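Long-range contact in EGF family domain-containing protein (Toxoplasma gondii, PDB 4Z80), which binds a RON2-like peptide of the parasite and probably takes part in host-cell invasion through the moving junction: residues A[250-262]-A[329-341]. Sequence-based numbering, arbitrary orientation.
Sequences TGPFECSILSRCT and MVYVTSHTRPDHE
Pro252, in the first turn of helix 252-262, sets its CB 3.7 Å from Val332 CG2. Its CG comes within 4.2 Å of His340 CE1, the side chains crossing at about a right angle. Phe253 has CG anti to its backbone N (chi1 173°), which places the ring between two partners. Pro338 CA lies over one face, 3.8 Å from the ring centroid, in a CH-pi contact. Ile257 CG1 lies over the opposite face, toward its rim. Thr336 O sits at the ring edge, 3.3 Å from Phe253 CE1, buried without a hydrogen-bond partner. A water joins Phe253 N, Glu254 OE1 and His340 NE2, linking the helix start to helix 340-343. Ser256 OG turns back to a lone pair of Phe253 O (2.6 Å). Its CB touches Val332 CG1 (3.6 Å) and Thr333 O, and a second water bridges its OG to Ser334 O. Ser259 OG hydrogen-bonds Leu278 O. It may also accept from Ser334 OG (2.8 Å), whose proton has another possible acceptor. This buried region is consistent with a PAN-type AMA domain. Strand 329-332 pairs with strands 97-98 and 280-283. The Cys255-Cys289 disulfide ties the helix to that sheet, while strands 36-40 and 43-51 pack against Phe253, Ile257 and Pro338.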
# COMPACT_ATOMS: atom_id res chain seq x y z
N THR A 250 -1.64 2.52 14.26
CA THR A 250 -0.37 2.77 14.93
C THR A 250 0.84 2.28 14.14
O THR A 250 1.98 2.61 14.48
CB THR A 250 -0.35 2.10 16.32
OG1 THR A 250 -0.62 0.70 16.19
CG2 THR A 250 -1.41 2.72 17.22
N GLY A 251 0.61 1.52 13.08
CA GLY A 251 1.70 0.94 12.32
C GLY A 251 1.22 0.45 10.97
O GLY A 251 0.04 0.53 10.67
N PRO A 252 2.15 -0.06 10.16
CA PRO A 252 1.78 -0.48 8.80
C PRO A 252 0.71 -1.57 8.76
O PRO A 252 -0.12 -1.53 7.86
CB PRO A 252 3.10 -0.98 8.20
CG PRO A 252 4.09 -1.02 9.31
CD PRO A 252 3.61 -0.10 10.38
N PHE A 253 0.69 -2.52 9.69
CA PHE A 253 -0.34 -3.55 9.63
C PHE A 253 -1.73 -2.96 9.90
O PHE A 253 -2.70 -3.32 9.23
CB PHE A 253 -0.07 -4.68 10.62
CG PHE A 253 -1.20 -5.67 10.69
CD1 PHE A 253 -1.52 -6.47 9.61
CD2 PHE A 253 -1.99 -5.75 11.83
CE1 PHE A 253 -2.57 -7.35 9.66
CE2 PHE A 253 -3.04 -6.64 11.90
CZ PHE A 253 -3.34 -7.44 10.81
N GLU A 254 -1.83 -2.05 10.86
CA GLU A 254 -3.10 -1.40 11.12
C GLU A 254 -3.57 -0.61 9.90
O GLU A 254 -4.76 -0.55 9.61
CB GLU A 254 -2.99 -0.51 12.35
CG GLU A 254 -2.84 -1.29 13.66
CD GLU A 254 -1.44 -1.87 13.88
OE1 GLU A 254 -0.48 -1.43 13.21
OE2 GLU A 254 -1.30 -2.76 14.75
N CYS A 255 -2.63 -0.04 9.16
CA CYS A 255 -2.96 0.66 7.93
C CYS A 255 -3.57 -0.31 6.91
O CYS A 255 -4.55 0.03 6.24
CB CYS A 255 -1.71 1.34 7.37
SG CYS A 255 -1.99 2.39 5.93
N SER A 256 -3.03 -1.52 6.81
CA SER A 256 -3.60 -2.53 5.90
C SER A 256 -5.04 -2.89 6.30
O SER A 256 -5.86 -3.18 5.42
CB SER A 256 -2.73 -3.80 5.86
OG SER A 256 -2.90 -4.63 7.00
N ILE A 257 -5.35 -2.85 7.59
CA ILE A 257 -6.70 -3.16 8.05
C ILE A 257 -7.68 -2.12 7.53
O ILE A 257 -8.81 -2.45 7.16
CB ILE A 257 -6.78 -3.24 9.59
CG1 ILE A 257 -6.06 -4.51 10.10
CG2 ILE A 257 -8.24 -3.22 10.08
CD1 ILE A 257 -5.95 -4.61 11.62
N LEU A 258 -7.27 -0.85 7.50
CA LEU A 258 -8.13 0.18 6.94
C LEU A 258 -8.51 -0.18 5.50
O LEU A 258 -9.66 -0.05 5.11
CB LEU A 258 -7.46 1.56 7.00
CG LEU A 258 -8.30 2.72 6.44
CD1 LEU A 258 -9.62 2.88 7.20
CD2 LEU A 258 -7.51 4.02 6.47
N SER A 259 -7.55 -0.66 4.72
CA SER A 259 -7.85 -1.10 3.36
C SER A 259 -8.76 -2.31 3.31
O SER A 259 -9.76 -2.33 2.59
CB SER A 259 -6.56 -1.43 2.60
OG SER A 259 -6.89 -2.20 1.44
N ARG A 260 -8.42 -3.34 4.09
CA ARG A 260 -9.20 -4.57 4.13
C ARG A 260 -10.68 -4.28 4.33
O ARG A 260 -11.55 -4.87 3.68
CB ARG A 260 -8.69 -5.46 5.26
CG ARG A 260 -9.50 -6.72 5.46
CD ARG A 260 -8.99 -7.53 6.63
NE ARG A 260 -9.84 -8.68 6.86
CZ ARG A 260 -9.65 -9.57 7.83
NH1 ARG A 260 -8.64 -9.43 8.67
NH2 ARG A 260 -10.48 -10.60 7.95
N CYS A 261 -10.96 -3.36 5.23
CA CYS A 261 -12.32 -3.17 5.72
C CYS A 261 -13.18 -2.22 4.89
O CYS A 261 -14.40 -2.18 5.07
CB CYS A 261 -12.29 -2.68 7.16
SG CYS A 261 -11.55 -3.84 8.32
N THR A 262 -12.57 -1.45 4.00
CA THR A 262 -13.29 -0.37 3.31
C THR A 262 -13.60 -0.63 1.83
O THR A 262 -14.15 0.25 1.17
CB THR A 262 -12.53 0.97 3.40
OG1 THR A 262 -11.18 0.81 2.94
CG2 THR A 262 -12.51 1.48 4.83
N MET A 329 8.47 6.36 4.72
CA MET A 329 7.31 5.85 4.01
C MET A 329 7.33 4.33 3.92
O MET A 329 8.40 3.72 3.90
CB MET A 329 7.24 6.43 2.59
CG MET A 329 7.14 7.94 2.54
SD MET A 329 5.84 8.64 3.59
CE MET A 329 4.41 7.78 2.97
N VAL A 330 6.14 3.75 3.90
CA VAL A 330 5.98 2.30 3.83
C VAL A 330 4.89 1.96 2.83
O VAL A 330 3.77 2.47 2.94
CB VAL A 330 5.60 1.70 5.21
CG1 VAL A 330 5.83 0.21 5.22
CG2 VAL A 330 6.37 2.36 6.35
N TYR A 331 5.21 1.11 1.87
CA TYR A 331 4.24 0.58 0.93
C TYR A 331 3.64 -0.69 1.54
O TYR A 331 4.34 -1.65 1.81
CB TYR A 331 4.89 0.29 -0.43
CG TYR A 331 3.91 -0.10 -1.53
CD1 TYR A 331 3.54 -1.42 -1.72
CD2 TYR A 331 3.35 0.87 -2.36
CE1 TYR A 331 2.64 -1.78 -2.73
CE2 TYR A 331 2.45 0.52 -3.36
CZ TYR A 331 2.10 -0.80 -3.54
OH TYR A 331 1.20 -1.14 -4.53
N VAL A 332 2.33 -0.66 1.75
CA VAL A 332 1.61 -1.68 2.49
C VAL A 332 0.51 -2.27 1.62
O VAL A 332 -0.34 -1.54 1.14
CB VAL A 332 0.99 -1.07 3.76
CG1 VAL A 332 0.14 -2.06 4.50
CG2 VAL A 332 2.08 -0.50 4.66
N THR A 333 0.50 -3.59 1.43
CA THR A 333 -0.61 -4.19 0.72
C THR A 333 -1.76 -4.51 1.68
O THR A 333 -1.60 -4.57 2.90
CB THR A 333 -0.20 -5.47 -0.03
OG1 THR A 333 0.01 -6.54 0.89
CG2 THR A 333 1.05 -5.23 -0.86
N SER A 334 -2.94 -4.70 1.10
CA SER A 334 -4.14 -4.96 1.87
C SER A 334 -3.99 -6.25 2.66
O SER A 334 -4.58 -6.41 3.73
CB SER A 334 -5.34 -5.04 0.93
OG SER A 334 -6.58 -5.02 1.62
N HIS A 335 -3.17 -7.16 2.15
CA HIS A 335 -2.95 -8.46 2.76
C HIS A 335 -1.59 -8.52 3.45
O HIS A 335 -0.75 -9.37 3.14
CB HIS A 335 -3.09 -9.56 1.70
CG HIS A 335 -4.48 -9.67 1.13
ND1 HIS A 335 -4.81 -9.21 -0.13
CD2 HIS A 335 -5.61 -10.21 1.64
CE1 HIS A 335 -6.09 -9.45 -0.36
NE2 HIS A 335 -6.60 -10.06 0.70
N THR A 336 -1.37 -7.61 4.38
CA THR A 336 -0.17 -7.60 5.19
C THR A 336 -0.31 -8.63 6.31
O THR A 336 -1.38 -8.72 6.93
CB THR A 336 0.08 -6.20 5.75
OG1 THR A 336 0.35 -5.29 4.67
CG2 THR A 336 1.25 -6.17 6.72
N ARG A 337 0.74 -9.39 6.59
CA ARG A 337 0.65 -10.45 7.59
C ARG A 337 0.78 -9.83 8.99
O ARG A 337 1.59 -8.94 9.22
CB ARG A 337 1.70 -11.55 7.35
CG ARG A 337 3.17 -11.13 7.29
CD ARG A 337 4.06 -12.30 6.85
NE ARG A 337 3.85 -13.46 7.72
CZ ARG A 337 4.05 -14.73 7.37
NH1 ARG A 337 4.50 -15.06 6.17
NH2 ARG A 337 3.80 -15.68 8.26
N PRO A 338 -0.06 -10.29 9.93
CA PRO A 338 -0.14 -9.66 11.25
C PRO A 338 1.06 -9.98 12.13
O PRO A 338 1.27 -9.32 13.15
CB PRO A 338 -1.43 -10.24 11.83
CG PRO A 338 -1.61 -11.53 11.15
CD PRO A 338 -1.09 -11.33 9.75
N ASP A 339 1.84 -10.98 11.72
CA ASP A 339 3.06 -11.36 12.42
C ASP A 339 4.30 -10.77 11.73
O ASP A 339 5.39 -11.30 11.84
CB ASP A 339 3.18 -12.89 12.50
CG ASP A 339 3.02 -13.57 11.14
OD1 ASP A 339 2.83 -12.85 10.14
OD2 ASP A 339 3.08 -14.81 11.08
N HIS A 340 4.13 -9.65 11.02
CA HIS A 340 5.21 -9.15 10.18
C HIS A 340 6.46 -8.75 10.97
O HIS A 340 7.57 -8.83 10.46
CB HIS A 340 4.72 -7.97 9.31
CG HIS A 340 4.41 -6.72 10.07
ND1 HIS A 340 5.34 -5.73 10.28
CD2 HIS A 340 3.28 -6.31 10.69
CE1 HIS A 340 4.79 -4.75 10.99
NE2 HIS A 340 3.54 -5.08 11.24
N GLU A 341 6.30 -8.33 12.22
CA GLU A 341 7.48 -7.95 13.00
C GLU A 341 8.45 -9.11 13.19
O GLU A 341 9.66 -8.88 13.31
CB GLU A 341 7.07 -7.42 14.37
CG GLU A 341 6.33 -6.10 14.29
CD GLU A 341 4.84 -6.27 14.15
OE1 GLU A 341 4.37 -7.39 13.84
OE2 GLU A 341 4.12 -5.27 14.36
O HOH W 1 2.23 -2.68 12.22
O HOH W 2 -5.29 -6.18 6.67